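Local coordinates for D-aminoacyl-tRNA deacylase 1 (Homo sapiens, PDB 2OKV), which removes D-amino acids from mischarged tRNAs, and glycine from mischarged tRNA(Ala), and may also take part in DNA replication, at residues B[69-74]-B[115-120]. Sequence-based numbering, arbitrary orientation.
Sequences DKQYEI and KTYRPE
A single buried tyrosine, Tyr117, is at the centre of this contact, reaching from the turn after helix 99-116 to the backbone of Tyr72 in the loop that leads from helix 67-70 into strand 73-78. Its hydroxyl donates a short hydrogen bond, OH of Tyr117 to O of Tyr72, 2.6 Å, which meets a lone pair in the carbonyl plane at a C=O...O angle of 140°. The acceptor lies near the plane of the ring, at its phenolic edge. Tyr117 holds CG anti to its own backbone N (chi1 -171°), a setting that carries the ring across to the other segment. There OH of Tyr117 also lies 3.2 Å from CA of Gln71, the positive-phi residue of the Schellman motif that closes helix 67-70. Through the bond to Tyr72 O, the phenol links the end of helix 99-116 to the loop that follows helix 67-70. Farther along the ring, the methyl CD1 of Ile74 packs obliquely against it, 3.9 Å from CD2 of Tyr117. Nearer solvent the bent side chain of Gln71 meets Arg118, extended as far as NE, with amide and guanidinium planes 73° apart. Leu50 of helix 39-51 and Ile122 of strand 122-124 touch both Ile74 and Tyr117, while Met68 packs on the tyrosine. Backbone bonds from Ile74 to Leu121 and Lys123 pair strand 73-78 with strand 122-124, outermost in this chain's mixed sheet, and the residue just before it.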
loop_
_atom_site.group_PDB
_atom_site.type_symbol
_atom_site.label_atom_id
_atom_site.label_comp_id
_atom_site.label_asym_id
_atom_site.label_seq_id
_atom_site.Cartn_x
_atom_site.Cartn_y
_atom_site.Cartn_z
ATOM N N ASP B 69 -7.682 13.721 -15.003
ATOM C CA ASP B 69 -7.328 13.864 -16.419
ATOM C C ASP B 69 -7.881 12.699 -17.234
ATOM O O ASP B 69 -8.341 12.888 -18.367
ATOM C CB ASP B 69 -5.806 13.912 -16.603
ATOM C CG ASP B 69 -5.185 15.177 -16.048
ATOM O OD1 ASP B 69 -5.871 16.224 -16.025
ATOM O OD2 ASP B 69 -4.009 15.121 -15.629
ATOM N N LYS B 70 -7.817 11.498 -16.650
ATOM C CA LYS B 70 -8.232 10.270 -17.325
ATOM C C LYS B 70 -9.727 9.997 -17.185
ATOM O O LYS B 70 -10.266 9.109 -17.861
ATOM C CB LYS B 70 -7.452 9.064 -16.780
ATOM C CG LYS B 70 -5.945 9.122 -16.954
ATOM C CD LYS B 70 -5.545 9.152 -18.431
ATOM C CE LYS B 70 -5.537 7.758 -19.048
ATOM N NZ LYS B 70 -4.966 7.827 -20.445
ATOM N N GLN B 71 -10.390 10.765 -16.317
ATOM C CA GLN B 71 -11.766 10.510 -15.917
ATOM C C GLN B 71 -11.894 9.064 -15.433
ATOM O O GLN B 71 -12.832 8.357 -15.782
ATOM C CB GLN B 71 -12.759 10.832 -17.049
ATOM C CG GLN B 71 -12.802 12.311 -17.457
ATOM C CD GLN B 71 -13.667 13.186 -16.538
ATOM O OE1 GLN B 71 -13.197 14.203 -16.017
ATOM N NE2 GLN B 71 -14.941 12.803 -16.352
ATOM N N TYR B 72 -10.920 8.643 -14.624
ATOM C CA TYR B 72 -10.895 7.307 -14.059
ATOM C C TYR B 72 -11.544 7.336 -12.667
ATOM O O TYR B 72 -12.002 8.390 -12.206
ATOM C CB TYR B 72 -9.462 6.760 -14.009
ATOM C CG TYR B 72 -8.930 6.192 -15.324
ATOM C CD1 TYR B 72 -7.585 5.823 -15.453
ATOM C CD2 TYR B 72 -9.764 6.017 -16.434
ATOM C CE1 TYR B 72 -7.088 5.284 -16.643
ATOM C CE2 TYR B 72 -9.273 5.493 -17.638
ATOM C CZ TYR B 72 -7.936 5.123 -17.727
ATOM O OH TYR B 72 -7.448 4.596 -18.909
ATOM N N GLU B 73 -11.597 6.186 -12.010
ATOM C CA GLU B 73 -12.334 6.072 -10.741
ATOM C C GLU B 73 -11.396 6.080 -9.541
ATOM O O GLU B 73 -10.178 5.920 -9.685
ATOM C CB GLU B 73 -13.201 4.811 -10.720
ATOM C CG GLU B 73 -14.440 4.872 -11.617
ATOM C CD GLU B 73 -15.023 3.485 -11.889
ATOM O OE1 GLU B 73 -16.139 3.187 -11.410
ATOM O OE2 GLU B 73 -14.349 2.690 -12.582
ATOM N N ILE B 74 -11.974 6.274 -8.356
ATOM C CA ILE B 74 -11.218 6.257 -7.111
ATOM C C ILE B 74 -11.988 5.385 -6.119
ATOM O O ILE B 74 -13.168 5.600 -5.896
ATOM C CB ILE B 74 -11.064 7.674 -6.492
ATOM C CG1 ILE B 74 -10.373 8.634 -7.472
ATOM C CG2 ILE B 74 -10.329 7.594 -5.135
ATOM C CD1 ILE B 74 -10.369 10.085 -7.028
ATOM N N LYS B 115 -17.199 16.433 -4.311
ATOM C CA LYS B 115 -17.554 17.759 -4.806
ATOM C C LYS B 115 -16.455 18.403 -5.667
ATOM O O LYS B 115 -16.754 19.225 -6.537
ATOM C CB LYS B 115 -18.032 18.678 -3.676
ATOM C CG LYS B 115 -16.992 19.595 -3.048
ATOM C CD LYS B 115 -17.712 20.650 -2.208
ATOM C CE LYS B 115 -16.873 21.146 -1.037
ATOM N NZ LYS B 115 -17.791 21.697 0.017
ATOM N N THR B 116 -15.202 18.022 -5.423
ATOM C CA THR B 116 -14.053 18.538 -6.187
ATOM C C THR B 116 -13.883 17.792 -7.509
ATOM O O THR B 116 -13.355 18.349 -8.476
ATOM C CB THR B 116 -12.738 18.457 -5.354
ATOM O OG1 THR B 116 -12.907 19.197 -4.141
ATOM C CG2 THR B 116 -11.528 19.041 -6.120
ATOM N N TYR B 117 -14.290 16.521 -7.528
ATOM C CA TYR B 117 -14.224 15.666 -8.716
ATOM C C TYR B 117 -15.643 15.342 -9.193
ATOM O O TYR B 117 -16.461 16.247 -9.349
ATOM C CB TYR B 117 -13.423 14.393 -8.399
ATOM C CG TYR B 117 -13.074 13.500 -9.586
ATOM C CD1 TYR B 117 -13.141 13.972 -10.918
ATOM C CD2 TYR B 117 -12.657 12.189 -9.372
ATOM C CE1 TYR B 117 -12.797 13.129 -12.007
ATOM C CE2 TYR B 117 -12.317 11.350 -10.431
ATOM C CZ TYR B 117 -12.382 11.822 -11.738
ATOM O OH TYR B 117 -12.044 10.965 -12.756
ATOM N N ARG B 118 -15.933 14.063 -9.425
ATOM C CA ARG B 118 -17.277 13.626 -9.805
ATOM C C ARG B 118 -17.751 12.554 -8.808
ATOM O O ARG B 118 -17.065 11.549 -8.604
ATOM C CB ARG B 118 -17.289 13.076 -11.237
ATOM C CG ARG B 118 -16.871 14.091 -12.306
ATOM C CD ARG B 118 -17.073 13.570 -13.725
ATOM N NE ARG B 118 -16.627 14.553 -14.721
ATOM C CZ ARG B 118 -17.406 15.474 -15.291
ATOM N NH1 ARG B 118 -16.889 16.321 -16.183
ATOM N NH2 ARG B 118 -18.699 15.556 -14.978
ATOM N N PRO B 119 -18.935 12.757 -8.198
ATOM C CA PRO B 119 -19.421 11.840 -7.164
ATOM C C PRO B 119 -19.515 10.391 -7.637
ATOM O O PRO B 119 -19.159 9.475 -6.891
ATOM C CB PRO B 119 -20.822 12.384 -6.842
ATOM C CG PRO B 119 -20.776 13.816 -7.267
ATOM C CD PRO B 119 -19.893 13.846 -8.467
ATOM N N GLU B 120 -19.961 10.189 -8.875
ATOM C CA GLU B 120 -20.218 8.848 -9.410
ATOM C C GLU B 120 -18.963 8.031 -9.662
ATOM O O GLU B 120 -19.035 6.807 -9.815
ATOM C CB GLU B 120 -21.060 8.927 -10.695
ATOM C CG GLU B 120 -20.310 9.458 -11.919
ATOM C CD GLU B 120 -20.258 10.981 -12.006
ATOM O OE1 GLU B 120 -20.820 11.669 -11.127
ATOM O OE2 GLU B 120 -19.650 11.491 -12.978
#